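Uncharacterized protein ygiD (Escherichia coli, PDB 2PW6) opens the aromatic ring of L-DOPA between carbons 4 and 5 in vitro, as a zinc-containing extradiol dioxygenase whose physiological substrate is unknown. Local coordinates at residues A[148-153]-A[210-215]; A[204-209]-A[243-248]. One frame throughout, in Å; residues are numbered along the deposited sequence.

In the fold
Both contacts tie down one long loop, the connection between helix 192-202 and helix 225-228, and the centre of each contact lies about 16 Å from the centre of the chain. Contact 1 fastens residues 210-215 to the first turn of helix 149-159; contact 2 joins residues 204-209 to the loop that follows helix 236-243 and leads to strand 251-252. The two contact centres are about 11 Å apart. Along the chain the order is 148-153, 204-209, 210-215, 243-248, so the two pairings interlock. They also touch directly, CD2 of His214 lying 3.3 Å from CE3 of Trp207. Both belong to the LigB-type catalytic fold but lie away from the metal-binding histidines, and join peripheral elements.

Contact 1 of 2, residues A[148-153]-A[210-215]; sequences PAAWHF and PVEQHP
Phe153 and Val211 form the apolar centre of this contact, where the first turn of helix 149-159 meets a short 3-10 turn in the loop after helix 192-202. The methyl CG2 of Val211 reaches the phenyl ring of Phe153 at CD2, 3.6 Å away, and approaches it obliquely, while the two side chains run past each other in opposite directions. The same methyl also faces the helix one turn earlier, CG2 of Val211 lying 4.1 Å from CB of Ala150 and 3.9 Å from the carbonyl O of Ala150. One branch of the valine thus fits between two residues three apart on the helix.

The aromatic pairing is looser. CE1 of Phe153 comes within 4.0 Å of CD2 of His214, the ring planes are inclined at 50° and the side chains cross at about a right angle. CG of Phe153 is anti to the backbone N (chi1 -175°), which carries the ring across to the imidazole. His214 in turn meets the ring of Trp207, and its ND1 is hydrogen-bonded to Leu216 N.

At the exposed margin the contact changes character. Glu212 starts out away from the helix, but its chain bends at chi2 (-64°) and brings OE1 back to 3.2 Å from CB of Ala150, a van der Waals approach of a carboxylate to a methyl. No hydrogen bond links the two segments.

Backbone bonds shape each partner separately: Phe153 N to Ala149 O in the helix, and Gln213 N to Pro210 O in the turn. Phe153 also packs on Leu242 of helix 236-243 and on Val217. The result is side-chain packing of a helix's N-terminal turn, with Pro148 at its N-cap, against a 3-10 turn at the periphery of the LigB-type catalytic fold.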
loop_
_atom_site.group_PDB
_atom_site.type_symbol
_atom_site.label_atom_id
_atom_site.label_comp_id
_atom_site.label_asym_id
_atom_site.label_seq_id
_atom_site.Cartn_x
_atom_site.Cartn_y
_atom_site.Cartn_z
ATOM N N PRO A 148 -20.072 12.865 7.577
ATOM C CA PRO A 148 -19.931 13.876 6.542
ATOM C C PRO A 148 -18.786 14.832 6.797
ATOM O O PRO A 148 -18.283 14.930 7.923
ATOM C CB PRO A 148 -21.275 14.639 6.621
ATOM C CG PRO A 148 -21.674 14.532 8.116
ATOM C CD PRO A 148 -21.226 13.143 8.480
ATOM N N ALA A 149 -18.433 15.582 5.754
ATOM C CA ALA A 149 -17.304 16.510 5.742
ATOM C C ALA A 149 -17.250 17.514 6.905
ATOM O O ALA A 149 -16.144 17.875 7.360
ATOM C CB ALA A 149 -17.256 17.270 4.396
ATOM N N ALA A 150 -18.430 18.004 7.304
ATOM C CA ALA A 150 -18.608 18.969 8.376
ATOM C C ALA A 150 -18.125 18.384 9.730
ATOM O O ALA A 150 -17.493 19.064 10.534
ATOM C CB ALA A 150 -20.097 19.375 8.461
ATOM N N TRP A 151 -18.421 17.108 9.919
ATOM C CA TRP A 151 -18.048 16.337 11.081
ATOM C C TRP A 151 -16.512 16.197 11.182
ATOM O O TRP A 151 -15.912 16.464 12.238
ATOM C CB TRP A 151 -18.767 14.973 11.004
ATOM C CG TRP A 151 -18.675 14.155 12.250
ATOM C CD1 TRP A 151 -19.604 14.074 13.266
ATOM C CD2 TRP A 151 -17.589 13.287 12.624
ATOM N NE1 TRP A 151 -19.160 13.197 14.238
ATOM C CE2 TRP A 151 -17.931 12.701 13.871
ATOM C CE3 TRP A 151 -16.365 12.941 12.020
ATOM C CZ2 TRP A 151 -17.092 11.790 14.527
ATOM C CZ3 TRP A 151 -15.535 12.028 12.669
ATOM C CH2 TRP A 151 -15.906 11.466 13.917
ATOM N N HIS A 152 -15.875 15.809 10.080
ATOM C CA HIS A 152 -14.418 15.792 10.007
ATOM C C HIS A 152 -13.795 17.147 10.249
ATOM O O HIS A 152 -12.740 17.223 10.880
ATOM C CB HIS A 152 -13.967 15.201 8.693
ATOM C CG HIS A 152 -14.528 13.834 8.459
ATOM N ND1 HIS A 152 -14.069 12.728 9.132
ATOM C CD2 HIS A 152 -15.552 13.406 7.677
ATOM C CE1 HIS A 152 -14.752 11.666 8.742
ATOM N NE2 HIS A 152 -15.662 12.050 7.863
ATOM N N PHE A 153 -14.437 18.218 9.773
ATOM C CA PHE A 153 -14.015 19.587 10.128
ATOM C C PHE A 153 -14.152 19.825 11.646
ATOM O O PHE A 153 -13.232 20.359 12.273
ATOM C CB PHE A 153 -14.789 20.660 9.324
ATOM C CG PHE A 153 -14.298 22.090 9.557
ATOM C CD1 PHE A 153 -13.352 22.660 8.719
ATOM C CD2 PHE A 153 -14.795 22.857 10.607
ATOM C CE1 PHE A 153 -12.905 23.969 8.926
ATOM C CE2 PHE A 153 -14.337 24.154 10.842
ATOM C CZ PHE A 153 -13.392 24.711 9.981
ATOM N N PRO A 210 -20.076 29.923 9.403
ATOM C CA PRO A 210 -20.648 28.636 9.834
ATOM C C PRO A 210 -20.089 27.473 9.024
ATOM O O PRO A 210 -20.013 27.567 7.799
ATOM C CB PRO A 210 -22.156 28.787 9.565
ATOM C CG PRO A 210 -22.388 30.267 9.362
ATOM C CD PRO A 210 -21.095 30.829 8.838
ATOM N N VAL A 211 -19.715 26.394 9.718
ATOM C CA VAL A 211 -19.112 25.186 9.132
ATOM C C VAL A 211 -19.917 24.652 7.936
ATOM O O VAL A 211 -19.364 24.388 6.869
ATOM C CB VAL A 211 -18.876 24.081 10.233
ATOM C CG1 VAL A 211 -20.181 23.752 10.970
ATOM C CG2 VAL A 211 -18.233 22.813 9.664
ATOM N N GLU A 212 -21.229 24.543 8.133
ATOM C CA GLU A 212 -22.182 24.079 7.133
ATOM C C GLU A 212 -22.126 24.841 5.810
ATOM O O GLU A 212 -22.508 24.306 4.769
ATOM C CB GLU A 212 -23.605 24.167 7.701
ATOM C CG GLU A 212 -23.877 23.248 8.889
ATOM C CD GLU A 212 -23.790 21.757 8.542
ATOM O OE1 GLU A 212 -22.661 21.256 8.324
ATOM O OE2 GLU A 212 -24.856 21.085 8.510
ATOM N N GLN A 213 -21.665 26.084 5.865
ATOM C CA GLN A 213 -21.533 26.917 4.679
ATOM C C GLN A 213 -20.074 27.063 4.201
ATOM O O GLN A 213 -19.798 27.872 3.305
ATOM C CB GLN A 213 -22.160 28.318 4.896
ATOM C CG GLN A 213 -23.353 28.417 5.868
ATOM C CD GLN A 213 -24.650 27.766 5.355
ATOM O OE1 GLN A 213 -24.751 27.350 4.195
ATOM N NE2 GLN A 213 -25.656 27.681 6.238
ATOM N N HIS A 214 -19.142 26.293 4.767
ATOM C CA HIS A 214 -17.724 26.360 4.331
ATOM C C HIS A 214 -17.573 25.713 2.949
ATOM O O HIS A 214 -17.960 24.561 2.766
ATOM C CB HIS A 214 -16.800 25.672 5.351
ATOM C CG HIS A 214 -15.357 26.080 5.269
ATOM N ND1 HIS A 214 -14.618 26.016 4.105
ATOM C CD2 HIS A 214 -14.504 26.522 6.225
ATOM C CE1 HIS A 214 -13.381 26.420 4.340
ATOM N NE2 HIS A 214 -13.285 26.736 5.620
ATOM N N PRO A 215 -17.030 26.472 1.964
ATOM C CA PRO A 215 -16.739 25.979 0.609
ATOM C C PRO A 215 -15.913 24.694 0.590
ATOM O O PRO A 215 -16.185 23.800 -0.208
ATOM C CB PRO A 215 -15.918 27.125 -0.003
ATOM C CG PRO A 215 -16.439 28.321 0.651
ATOM C CD PRO A 215 -16.668 27.898 2.083
#

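Contact 2 of 2, residues A[204-209]-A[243-248]; sequences NLTWQG and GAWDGQ
Gln208 and Trp245 meet where two surface loops come together, the glutamine side chain crossing the indole at about a right angle. NE2 of Gln208 lies 3.4 Å from CH2 of Trp245, approaching obliquely, with amide and ring planes 82° apart. The same nitrogen donates a hydrogen bond to the carbonyl O of Gly247, NE2 of Gln208 lying 2.9 Å from that oxygen, in the carbonyl plane and on a lone pair. The bond is bent, with an N-H...O angle of 133°. The six-membered ring of Trp245 also presses against the backbone of the other loop. The carbonyl O of Thr206 sits at its edge, 3.4 Å from CH2 of Trp245. The carbonyl O of Trp207 lies in the ring plane, 3.9 Å from CZ3 of Trp245. CB of Thr206 adds an apolar touch at CH2.

Several features hold these groups in place. A chi1 of -172° swings the indole of Trp245 away from its own backbone N and across to 204-209, and NE1 is anchored by a hydrogen bond to Glu249 O. Over one face of the ring, the backbone N of Gly247 stands 3.6 Å above its centre. Asp246 folds the chain there into an Asx turn, its OD1 accepting from Gln248 N at 2.7 Å. The opposing loop is shaped by a type I beta turn from Asn204 to Trp207.

Farther out, Trp245 rests on Ile251 and Ile270 of the main sheet. A serine in place of Trp245 would probably open a gap beside the Thr206 carbonyl and Gln208, leaving Glu249 O without its indole donor. Chemically, one neutral hydrogen bond joins the loops, so their attachment probably owes much to the indole, whose C-H edge, weakly positive, is suited to facing carbonyl oxygens.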
loop_
_atom_site.group_PDB
_atom_site.type_symbol
_atom_site.label_atom_id
_atom_site.label_comp_id
_atom_site.label_asym_id
_atom_site.label_seq_id
_atom_site.Cartn_x
_atom_site.Cartn_y
_atom_site.Cartn_z
ATOM N N ASN A 204 -9.893 29.217 -0.596
ATOM C CA ASN A 204 -10.881 29.106 0.465
ATOM C C ASN A 204 -10.352 28.577 1.772
ATOM O O ASN A 204 -11.120 28.280 2.670
ATOM C CB ASN A 204 -12.055 28.278 -0.015
ATOM C CG ASN A 204 -12.925 29.037 -0.960
ATOM O OD1 ASN A 204 -13.646 29.949 -0.554
ATOM N ND2 ASN A 204 -12.866 28.675 -2.244
ATOM N N LEU A 205 -9.029 28.486 1.869
ATOM C CA LEU A 205 -8.338 28.018 3.073
ATOM C C LEU A 205 -8.699 28.872 4.273
ATOM O O LEU A 205 -8.944 28.358 5.372
ATOM C CB LEU A 205 -6.821 28.014 2.847
ATOM C CG LEU A 205 -6.345 26.999 1.804
ATOM C CD1 LEU A 205 -4.817 27.013 1.626
ATOM C CD2 LEU A 205 -6.868 25.596 2.158
ATOM N N THR A 206 -8.780 30.176 4.017
ATOM C CA THR A 206 -8.955 31.191 5.043
ATOM C C THR A 206 -10.418 31.584 5.248
ATOM O O THR A 206 -10.697 32.574 5.919
ATOM C CB THR A 206 -8.124 32.446 4.707
ATOM O OG1 THR A 206 -8.544 32.966 3.442
ATOM C CG2 THR A 206 -6.638 32.117 4.618
ATOM N N TRP A 207 -11.344 30.822 4.672
ATOM C CA TRP A 207 -12.775 31.104 4.812
ATOM C C TRP A 207 -13.251 31.015 6.263
ATOM O O TRP A 207 -12.900 30.079 6.990
ATOM C CB TRP A 207 -13.610 30.159 3.953
ATOM C CG TRP A 207 -15.069 30.541 3.861
ATOM C CD1 TRP A 207 -15.633 31.365 2.925
ATOM C CD2 TRP A 207 -16.156 30.117 4.726
ATOM N NE1 TRP A 207 -16.991 31.473 3.144
ATOM C CE2 TRP A 207 -17.337 30.725 4.241
ATOM C CE3 TRP A 207 -16.240 29.291 5.867
ATOM C CZ2 TRP A 207 -18.594 30.528 4.848
ATOM C CZ3 TRP A 207 -17.494 29.090 6.468
ATOM C CH2 TRP A 207 -18.648 29.707 5.955
ATOM N N GLN A 208 -14.055 31.991 6.678
ATOM C CA GLN A 208 -14.578 32.035 8.043
ATOM C C GLN A 208 -16.093 32.158 8.031
ATOM O O GLN A 208 -16.646 32.884 7.208
ATOM C CB GLN A 208 -13.979 33.208 8.801
ATOM C CG GLN A 208 -12.453 33.306 8.748
ATOM C CD GLN A 208 -11.892 33.971 9.985
ATOM O OE1 GLN A 208 -12.603 34.169 10.968
ATOM N NE2 GLN A 208 -10.610 34.304 9.950
ATOM N N GLY A 209 -16.756 31.434 8.929
ATOM C CA GLY A 209 -18.206 31.474 9.036
ATOM C C GLY A 209 -18.752 30.151 9.538
ATOM O O GLY A 209 -17.984 29.330 10.038
ATOM N N GLY A 243 -9.937 22.501 10.468
ATOM C CA GLY A 243 -10.743 22.551 11.705
ATOM C C GLY A 243 -9.971 23.165 12.879
ATOM O O GLY A 243 -10.561 23.815 13.726
ATOM N N ALA A 244 -8.651 22.978 12.881
ATOM C CA ALA A 244 -7.734 23.426 13.933
ATOM C C ALA A 244 -7.256 24.882 13.847
ATOM O O ALA A 244 -6.515 25.355 14.732
ATOM C CB ALA A 244 -6.517 22.473 14.000
ATOM N N TRP A 245 -7.659 25.585 12.785
ATOM C CA TRP A 245 -7.306 27.011 12.598
ATOM C C TRP A 245 -8.154 27.908 13.501
ATOM O O TRP A 245 -9.379 27.757 13.553
ATOM C CB TRP A 245 -7.521 27.401 11.132
ATOM C CG TRP A 245 -7.032 28.772 10.731
ATOM C CD1 TRP A 245 -5.805 29.323 10.993
ATOM C CD2 TRP A 245 -7.750 29.739 9.954
ATOM N NE1 TRP A 245 -5.725 30.578 10.448
ATOM C CE2 TRP A 245 -6.907 30.864 9.808
ATOM C CE3 TRP A 245 -9.030 29.767 9.374
ATOM C CZ2 TRP A 245 -7.302 32.017 9.091
ATOM C CZ3 TRP A 245 -9.431 30.919 8.674
ATOM C CH2 TRP A 245 -8.562 32.025 8.535
ATOM N N ASP A 246 -7.514 28.837 14.208
ATOM C CA ASP A 246 -8.264 29.740 15.120
ATOM C C ASP A 246 -8.947 30.965 14.453
ATOM O O ASP A 246 -9.747 31.671 15.103
ATOM C CB ASP A 246 -7.388 30.187 16.314
ATOM C CG ASP A 246 -6.174 31.011 15.893
ATOM O OD1 ASP A 246 -6.096 31.404 14.708
ATOM O OD2 ASP A 246 -5.284 31.258 16.748
ATOM N N GLY A 247 -8.637 31.201 13.169
ATOM C CA GLY A 247 -9.094 32.400 12.450
ATOM C C GLY A 247 -8.066 33.532 12.390
ATOM O O GLY A 247 -8.264 34.521 11.680
ATOM N N GLN A 248 -6.953 33.374 13.104
ATOM C CA GLN A 248 -6.026 34.473 13.344
ATOM C C GLN A 248 -4.605 34.185 12.869
ATOM O O GLN A 248 -4.007 34.980 12.133
ATOM C CB GLN A 248 -6.012 34.826 14.845
ATOM C CG GLN A 248 -5.828 36.312 15.125
ATOM C CD GLN A 248 -6.959 37.170 14.524
ATOM O OE1 GLN A 248 -8.148 36.835 14.633
ATOM N NE2 GLN A 248 -6.586 38.277 13.886
#